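Local coordinates for UPF0135 protein SA1388 (Staphylococcus aureus subsp. aureus, PDB 3LNL), which is of unknown function but belongs to the NIF3 family and forms a toroidal homohexamer with a dinuclear zinc centre in each subunit, at residues I65-P70 with I96-M101; G42-L47 with I58-N63. The protein carries 2 engineered substitutions. All blocks are in the same frame, centred on the assembly; numbering follows the deposited sequence.

Contact 1. Residues I65-P70 with I96-M101; sequences IISHHP and INLIAM. With ZN (zinc ion), chain G; ZN (zinc ion), chain F.
The edge of the His68 imidazole meets the backbone carbonyl of Met101. ND1 of His68 gives its N-H to Met101 O at 2.9 Å, close to the ring plane and on a lone pair of the carbonyl. The other nitrogen, NE2, binds one zinc ion at 2.2 Å. NE2 of His69 binds the second zinc ion, and water 3 lies in plane at the edge of the His69 ring. This is the dinuclear centre of the NIF3 fold, placed where the parallel strands 64-67 and 97-100 run out. Asp106, His330 and Glu333 complete the protein ligands, with Glu333 on both ions, and water 3 bridges the metals. ND1 of His69 hydrogen-bonds to Asp48 OD1, and His312 and His313 of a neighbouring subunit pack on its ring.

The His68 side chain is extended at chi1 (-177°), so that NE2 faces the zinc ion while ND1 reaches Met101 O. With the zinc on NE2, this bond fixes the rotation of the ring; it probably also makes NE2 a better donor to the metal.

Behind the site, four backbone hydrogen bonds join the strands: Ile65 N to Asn97 O, Ile99 N to Ile65 O, Ser67 N to Ile99 O and Met101 N to Ser67 O. One sheet face carries Ile65, Leu98, Ser67 and Ala100. There Leu98 CD1 lies 3.6 Å from Ile65 CG2. Ile66 and Ile99 lie on the other face, against helix 7-17. Met101 is extended at chi2 (179°), which carries its SD to 3.6 Å from Ile66 CG2.

Contact 2. Residues G42-L47 with I58-N63; sequences GVLTAL and IEKGYN
Gly42 lies on the N-terminal side of strand 43-46, and its CA is 4.2 Å from the CA of Tyr62. Residues 58-60 belong to the C-terminal part of helix 51-60. The helix closes in a Schellman motif at Gly61, whose positive phi (75°) turns the chain back toward the strand. Gly61 N bonds to Ile58 O at 3.1 Å. No hydrogen bond joins the two segments directly, and the contact is made by packing.

Tyr62 carries most of the side-chain contact. Its CB sits 3.5 Å from Gly42 O, and its ring carbon CD1 is 3.6 Å from Gly42 CA. Gly42 has no side chain, and the ring lies directly against its backbone. One ring face has Lys60 CB over its centre, 4.0 Å above the plane. On the opposite face lies Val43 N, offset toward the rim. The ring thus lies between Lys60 and the backbone at Val43. With chi1 at -61°, CG of Tyr62 lies anti to the carbonyl carbon, and the ring comes to rest beside Gly42 and Val43. Leu44 CB touches Tyr62 CD2 at 4.3 Å, and the Leu44 side chain also packs on Val53, Glu56 and Ala57 of helix 51-60. The ammonium of Lys60 forms a salt bridge with Glu358 on the neighbouring strand 357-359.

Asn63 fastens the turn to the residues before the strand: its ND2 hydrogen-bonds to Glu39 O and its OD1 accepts from Thr41 N. Together these contacts join the first strand and the helix of the beta-alpha-beta unit 43-46, 51-60, 64-67, away from the zinc site.

From the N terminus, contact 2 comes first. It closes the short loop from 42-47 through helix 51-60 to 58-63. Contact 1 opens two residues later and closes a longer loop, through helix 83-93, at 96-101. The two loops follow in series and neither nest nor cross. Both serve one mixed sheet, in which strand 64-67 lies between 43-46 and 97-100. Their centres are about 10 Å apart. Two probable backbone hydrogen bonds connect them: Asn97 N to Asn63 O at 2.7 Å, and His69 N to Leu47 O at 2.8 Å. The second links the end of segment 42-47 to a zinc ligand.

Contact 1. Residues I65-P70 with I96-M101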
ATOM      1  N   ILE B  65       9.454   7.999 -37.020  1.00 11.55           N
ATOM      2  CA  ILE B  65       8.038   7.798 -36.828  1.00 11.91           C
ATOM      3  C   ILE B  65       7.696   8.470 -35.529  1.00 12.04           C
ATOM      4  O   ILE B  65       8.378   8.245 -34.523  1.00 12.99           O
ATOM      5  CB  ILE B  65       7.620   6.298 -36.818  1.00 12.29           C
ATOM      6  CG1 ILE B  65       7.991   5.674 -38.175  1.00 12.21           C
ATOM      7  CG2 ILE B  65       6.076   6.084 -36.479  1.00  8.88           C
ATOM      8  CD1 ILE B  65       7.894   4.138 -38.251  1.00 10.87           C
ATOM      9  N   ILE B  66       6.654   9.311 -35.561  1.00 11.39           N
ATOM     10  CA  ILE B  66       6.047   9.820 -34.348  1.00 11.98           C
ATOM     11  C   ILE B  66       4.636   9.199 -34.176  1.00 12.84           C
ATOM     12  O   ILE B  66       3.727   9.451 -34.979  1.00 12.07           O
ATOM     13  CB  ILE B  66       5.885  11.346 -34.370  1.00 11.47           C
ATOM     14  CG1 ILE B  66       7.219  12.054 -34.571  1.00 12.61           C
ATOM     15  CG2 ILE B  66       5.253  11.803 -32.972  1.00  9.79           C
ATOM     16  CD1 ILE B  66       7.108  13.581 -34.748  1.00 14.24           C
ATOM     17  N   SER B  67       4.460   8.396 -33.132  1.00 12.95           N
ATOM     18  CA  SER B  67       3.185   7.778 -32.859  1.00 13.46           C
ATOM     19  C   SER B  67       2.554   8.448 -31.648  1.00 13.31           C
ATOM     20  O   SER B  67       3.244   9.114 -30.874  1.00 14.59           O
ATOM     21  CB  SER B  67       3.339   6.256 -32.618  1.00 13.39           C
ATOM     22  OG  SER B  67       3.979   5.989 -31.357  1.00 14.06           O
ATOM     23  N   HIS B  68       1.237   8.296 -31.518  1.00 12.94           N
ATOM     24  CA  HIS B  68       0.551   8.705 -30.318  1.00 13.30           C
ATOM     25  C   HIS B  68       0.763   7.648 -29.229  1.00 12.33           C
ATOM     26  O   HIS B  68       1.295   7.939 -28.159  1.00 13.54           O
ATOM     27  CB  HIS B  68      -0.936   8.909 -30.573  1.00 13.37           C
ATOM     28  CG  HIS B  68      -1.692   9.396 -29.386  1.00 12.48           C
ATOM     29  ND1 HIS B  68      -1.231  10.402 -28.568  1.00 12.13           N
ATOM     30  CD2 HIS B  68      -2.882   9.014 -28.872  1.00 15.46           C
ATOM     31  CE1 HIS B  68      -2.137  10.658 -27.642  1.00 15.27           C
ATOM     32  NE2 HIS B  68      -3.098   9.751 -27.725  1.00 15.16           N
ATOM     33  N   HIS B  69       0.417   6.408 -29.531  1.00 11.53           N
ATOM     34  CA  HIS B  69       0.518   5.354 -28.551  1.00 11.31           C
ATOM     35  C   HIS B  69       1.976   4.882 -28.468  1.00 11.77           C
ATOM     36  O   HIS B  69       2.620   4.679 -29.504  1.00 12.49           O
ATOM     37  CB  HIS B  69      -0.388   4.202 -28.883  1.00 11.12           C
ATOM     38  CG  HIS B  69      -1.849   4.520 -28.738  1.00 10.43           C
ATOM     39  ND1 HIS B  69      -2.818   3.896 -29.495  1.00 10.66           N
ATOM     40  CD2 HIS B  69      -2.495   5.397 -27.945  1.00 10.84           C
ATOM     41  CE1 HIS B  69      -4.004   4.370 -29.156  1.00 13.94           C
ATOM     42  NE2 HIS B  69      -3.849   5.222 -28.159  1.00 14.67           N
ATOM     43  N   PRO B  70       2.478   4.668 -27.263  1.00 12.22           N
ATOM     44  CA  PRO B  70       3.869   4.248 -27.101  1.00 13.20           C
ATOM     45  C   PRO B  70       3.993   2.753 -27.408  1.00 14.33           C
ATOM     46  O   PRO B  70       3.328   1.912 -26.813  1.00 14.46           O
ATOM     47  CB  PRO B  70       4.165   4.579 -25.621  1.00 13.18           C
ATOM     48  CG  PRO B  70       2.872   4.575 -24.966  1.00 15.48           C
ATOM     49  CD  PRO B  70       1.847   4.960 -25.973  1.00 12.47           C
ATOM     50  N   ILE B  96      15.393   3.117 -37.911  1.00 14.42           N
ATOM     51  CA  ILE B  96      14.240   3.954 -37.795  1.00 13.15           C
ATOM     52  C   ILE B  96      14.076   4.353 -36.326  1.00 13.71           C
ATOM     53  O   ILE B  96      14.183   3.528 -35.383  1.00 13.88           O
ATOM     54  CB  ILE B  96      12.946   3.253 -38.254  1.00 14.26           C
ATOM     55  CG1 ILE B  96      13.108   2.565 -39.622  1.00 16.83           C
ATOM     56  CG2 ILE B  96      11.781   4.264 -38.257  1.00 11.45           C
ATOM     57  CD1 ILE B  96      13.208   3.451 -40.790  1.00 17.38           C
ATOM     58  N   ASN B  97      13.846   5.637 -36.134  1.00 12.91           N
ATOM     59  CA  ASN B  97      13.633   6.210 -34.848  1.00 12.22           C
ATOM     60  C   ASN B  97      12.132   6.376 -34.580  1.00 11.68           C
ATOM     61  O   ASN B  97      11.391   6.821 -35.451  1.00 13.04           O
ATOM     62  CB  ASN B  97      14.291   7.590 -34.798  1.00 12.26           C
ATOM     63  CG  ASN B  97      15.715   7.569 -35.229  1.00 14.35           C
ATOM     64  OD1 ASN B  97      16.573   7.135 -34.473  1.00 14.73           O
ATOM     65  ND2 ASN B  97      15.988   8.040 -36.455  1.00 10.98           N
ATOM     66  N   LEU B  98      11.716   6.088 -33.352  1.00 10.70           N
ATOM     67  CA  LEU B  98      10.322   6.116 -32.953  1.00 11.48           C
ATOM     68  C   LEU B  98      10.183   7.007 -31.732  1.00 11.26           C
ATOM     69  O   LEU B  98      10.755   6.711 -30.682  1.00 11.57           O
ATOM     70  CB  LEU B  98       9.793   4.694 -32.632  1.00 11.07           C
ATOM     71  CG  LEU B  98       8.333   4.677 -32.111  1.00 14.67           C
ATOM     72  CD1 LEU B  98       7.334   5.246 -33.203  1.00 13.09           C
ATOM     73  CD2 LEU B  98       7.888   3.296 -31.636  1.00 15.13           C
ATOM     74  N   ILE B  99       9.381   8.048 -31.872  1.00 10.33           N
ATOM     75  CA  ILE B  99       9.057   8.962 -30.775  1.00 11.94           C
ATOM     76  C   ILE B  99       7.564   8.825 -30.453  1.00 11.82           C
ATOM     77  O   ILE B  99       6.743   8.732 -31.359  1.00 13.03           O
ATOM     78  CB  ILE B  99       9.327  10.442 -31.230  1.00 12.03           C
ATOM     79  CG1 ILE B  99      10.835  10.639 -31.511  1.00 11.79           C
ATOM     80  CG2 ILE B  99       8.707  11.483 -30.232  1.00 11.58           C
ATOM     81  CD1 ILE B  99      11.157  11.931 -32.431  1.00  8.58           C
ATOM     82  N   ALA B 100       7.229   8.785 -29.168  1.00 11.56           N
ATOM     83  CA  ALA B 100       5.868   8.721 -28.742  1.00 12.30           C
ATOM     84  C   ALA B 100       5.474  10.073 -28.147  1.00 12.41           C
ATOM     85  O   ALA B 100       6.110  10.582 -27.196  1.00 13.39           O
ATOM     86  CB  ALA B 100       5.655   7.628 -27.647  1.00 12.36           C
ATOM     87  N   MET B 101       4.419  10.641 -28.702  1.00 12.93           N
ATOM     88  CA  MET B 101       3.786  11.838 -28.143  1.00 13.03           C
ATOM     89  C   MET B 101       2.423  11.390 -27.684  1.00 12.90           C
ATOM     90  O   MET B 101       1.426  11.474 -28.455  1.00 11.57           O
ATOM     91  CB  MET B 101       3.729  12.946 -29.219  1.00 12.31           C
ATOM     92  CG  MET B 101       5.141  13.511 -29.585  1.00 15.28           C
ATOM     93  SD  MET B 101       4.947  14.755 -30.867  1.00 16.65           S
ATOM     94  CE  MET B 101       4.471  16.185 -29.851  1.00 14.60           C
TER
HETATM   95 ZN    ZN G 402      -4.838   9.588 -26.360  0.50 23.93          ZN
HETATM   96 ZN    ZN F 401      -5.315   6.114 -26.741  0.50 22.70          ZN
HETATM   97  O   HOH W   1      -4.362   4.697 -25.288  1.00 10.50           O
HETATM   98  O   HOH W   2      -6.558   6.601 -24.960  1.00 12.13           O
HETATM   99  O   HOH W   3      -4.157   7.690 -25.817  1.00 12.36           O
HETATM  100  O   HOH W   4      -6.360   8.898 -24.940  1.00 12.58           O

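Contact 2. Residues G42-L47 with I58-N63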
ATOM      1  N   GLY B  42      12.919  12.151 -42.812  1.00 12.81           N
ATOM      2  CA  GLY B  42      11.523  12.364 -43.087  1.00 12.80           C
ATOM      3  C   GLY B  42      10.751  11.893 -41.879  1.00 13.02           C
ATOM      4  O   GLY B  42      11.261  11.055 -41.124  1.00 12.97           O
ATOM      5  N   VAL B  43       9.525  12.410 -41.709  1.00 12.99           N
ATOM      6  CA  VAL B  43       8.674  12.073 -40.564  1.00 12.29           C
ATOM      7  C   VAL B  43       7.276  11.524 -40.993  1.00 13.16           C
ATOM      8  O   VAL B  43       6.561  12.158 -41.767  1.00 13.05           O
ATOM      9  CB  VAL B  43       8.491  13.313 -39.598  1.00 12.98           C
ATOM     10  CG1 VAL B  43       7.553  12.982 -38.358  1.00 12.79           C
ATOM     11  CG2 VAL B  43       9.893  13.885 -39.139  1.00 10.96           C
ATOM     12  N   LEU B  44       6.934  10.352 -40.450  1.00 12.45           N
ATOM     13  CA  LEU B  44       5.671   9.698 -40.612  1.00 12.08           C
ATOM     14  C   LEU B  44       4.952   9.707 -39.309  1.00 12.26           C
ATOM     15  O   LEU B  44       5.470   9.164 -38.310  1.00 12.31           O
ATOM     16  CB  LEU B  44       5.878   8.248 -41.060  1.00 11.79           C
ATOM     17  CG  LEU B  44       4.671   7.451 -41.531  1.00 12.83           C
ATOM     18  CD1 LEU B  44       4.059   8.087 -42.820  1.00 14.62           C
ATOM     19  CD2 LEU B  44       5.140   5.984 -41.744  1.00 11.44           C
ATOM     20  N   THR B  45       3.758  10.303 -39.293  1.00 11.84           N
ATOM     21  CA  THR B  45       2.888  10.254 -38.099  1.00 12.10           C
ATOM     22  C   THR B  45       1.933   9.041 -38.085  1.00 12.82           C
ATOM     23  O   THR B  45       1.503   8.564 -39.136  1.00 12.03           O
ATOM     24  CB  THR B  45       2.075  11.557 -37.923  1.00 12.30           C
ATOM     25  OG1 THR B  45       1.069  11.657 -38.962  1.00 11.66           O
ATOM     26  CG2 THR B  45       3.018  12.791 -37.934  1.00 11.58           C
ATOM     27  N   ALA B  46       1.651   8.534 -36.873  1.00 13.11           N
ATOM     28  CA  ALA B  46       0.934   7.294 -36.716  1.00 13.97           C
ATOM     29  C   ALA B  46       0.153   7.335 -35.387  1.00 13.94           C
ATOM     30  O   ALA B  46       0.549   8.078 -34.478  1.00 13.53           O
ATOM     31  CB  ALA B  46       1.922   6.132 -36.724  1.00 13.60           C
ATOM     32  N   LEU B  47      -0.929   6.549 -35.285  1.00 11.72           N
ATOM     33  CA  LEU B  47      -1.575   6.356 -33.999  1.00 12.00           C
ATOM     34  C   LEU B  47      -0.827   5.260 -33.236  1.00 11.19           C
ATOM     35  O   LEU B  47      -0.325   5.481 -32.107  1.00 12.49           O
ATOM     36  CB  LEU B  47      -3.072   6.000 -34.182  1.00 11.89           C
ATOM     37  CG  LEU B  47      -3.879   5.550 -32.980  1.00 12.71           C
ATOM     38  CD1 LEU B  47      -3.839   6.674 -31.901  1.00 14.44           C
ATOM     39  CD2 LEU B  47      -5.345   5.177 -33.353  1.00  8.39           C
ATOM     40  N   ILE B  58       9.923   2.762 -44.217  1.00 13.92           N
ATOM     41  CA  ILE B  58      11.027   2.256 -45.004  1.00 14.77           C
ATOM     42  C   ILE B  58      10.796   2.545 -46.478  1.00 16.55           C
ATOM     43  O   ILE B  58      11.697   2.987 -47.194  1.00 16.25           O
ATOM     44  CB  ILE B  58      11.230   0.755 -44.785  1.00 13.79           C
ATOM     45  CG1 ILE B  58      11.703   0.505 -43.338  1.00 16.46           C
ATOM     46  CG2 ILE B  58      12.201   0.128 -45.866  1.00 16.16           C
ATOM     47  CD1 ILE B  58      11.611  -0.979 -42.867  1.00 17.37           C
ATOM     48  N   GLU B  59       9.575   2.278 -46.925  1.00 17.18           N
ATOM     49  CA  GLU B  59       9.261   2.356 -48.327  1.00 18.88           C
ATOM     50  C   GLU B  59       9.382   3.806 -48.781  1.00 18.09           C
ATOM     51  O   GLU B  59       9.790   4.066 -49.908  1.00 16.35           O
ATOM     52  CB  GLU B  59       7.845   1.766 -48.593  1.00 19.44           C
ATOM     53  CG  GLU B  59       7.498   1.648 -50.014  1.00 27.40           C
ATOM     54  CD  GLU B  59       7.134   2.981 -50.651  1.00 35.97           C
ATOM     55  OE1 GLU B  59       6.456   3.808 -49.979  1.00 42.47           O
ATOM     56  OE2 GLU B  59       7.499   3.190 -51.841  1.00 44.55           O
ATOM     57  N   LYS B  60       9.050   4.748 -47.896  1.00 17.69           N
ATOM     58  CA  LYS B  60       9.095   6.178 -48.235  1.00 17.99           C
ATOM     59  C   LYS B  60      10.429   6.828 -48.028  1.00 17.53           C
ATOM     60  O   LYS B  60      10.606   7.991 -48.367  1.00 17.84           O
ATOM     61  CB  LYS B  60       8.041   6.954 -47.430  1.00 18.84           C
ATOM     62  CG  LYS B  60       6.635   6.624 -47.827  1.00 18.77           C
ATOM     63  CD  LYS B  60       5.645   7.316 -46.932  1.00 23.26           C
ATOM     64  CE  LYS B  60       4.209   7.098 -47.367  1.00 26.11           C
ATOM     65  NZ  LYS B  60       4.064   7.747 -48.678  1.00 31.03           N
ATOM     66  N   GLY B  61      11.370   6.102 -47.457  1.00 17.52           N
ATOM     67  CA  GLY B  61      12.667   6.673 -47.126  1.00 18.16           C
ATOM     68  C   GLY B  61      12.653   7.591 -45.912  1.00 17.79           C
ATOM     69  O   GLY B  61      13.535   8.419 -45.755  1.00 16.23           O
ATOM     70  N   TYR B  62      11.675   7.426 -45.023  1.00 17.06           N
ATOM     71  CA  TYR B  62      11.653   8.196 -43.783  1.00 15.72           C
ATOM     72  C   TYR B  62      12.249   7.389 -42.615  1.00 15.12           C
ATOM     73  O   TYR B  62      11.900   6.219 -42.448  1.00 15.00           O
ATOM     74  CB  TYR B  62      10.232   8.607 -43.427  1.00 16.63           C
ATOM     75  CG  TYR B  62       9.530   9.500 -44.447  1.00 16.33           C
ATOM     76  CD1 TYR B  62      10.206  10.090 -45.517  1.00 18.60           C
ATOM     77  CD2 TYR B  62       8.188   9.758 -44.317  1.00 19.71           C
ATOM     78  CE1 TYR B  62       9.550  10.939 -46.432  1.00 17.43           C
ATOM     79  CE2 TYR B  62       7.516  10.569 -45.236  1.00 19.82           C
ATOM     80  CZ  TYR B  62       8.197  11.160 -46.267  1.00 19.49           C
ATOM     81  OH  TYR B  62       7.461  11.941 -47.126  1.00 22.56           O
ATOM     82  N   ASN B  63      13.076   8.037 -41.778  1.00 12.86           N
ATOM     83  CA  ASN B  63      13.733   7.330 -40.678  1.00 12.16           C
ATOM     84  C   ASN B  63      13.186   7.710 -39.327  1.00 11.98           C
ATOM     85  O   ASN B  63      13.754   7.307 -38.308  1.00 13.33           O
ATOM     86  CB  ASN B  63      15.260   7.493 -40.732  1.00 11.86           C
ATOM     87  CG  ASN B  63      15.699   8.873 -40.317  1.00 12.92           C
ATOM     88  OD1 ASN B  63      14.872   9.758 -40.230  1.00 10.48           O
ATOM     89  ND2 ASN B  63      17.000   9.070 -40.066  1.00 10.27           N
TER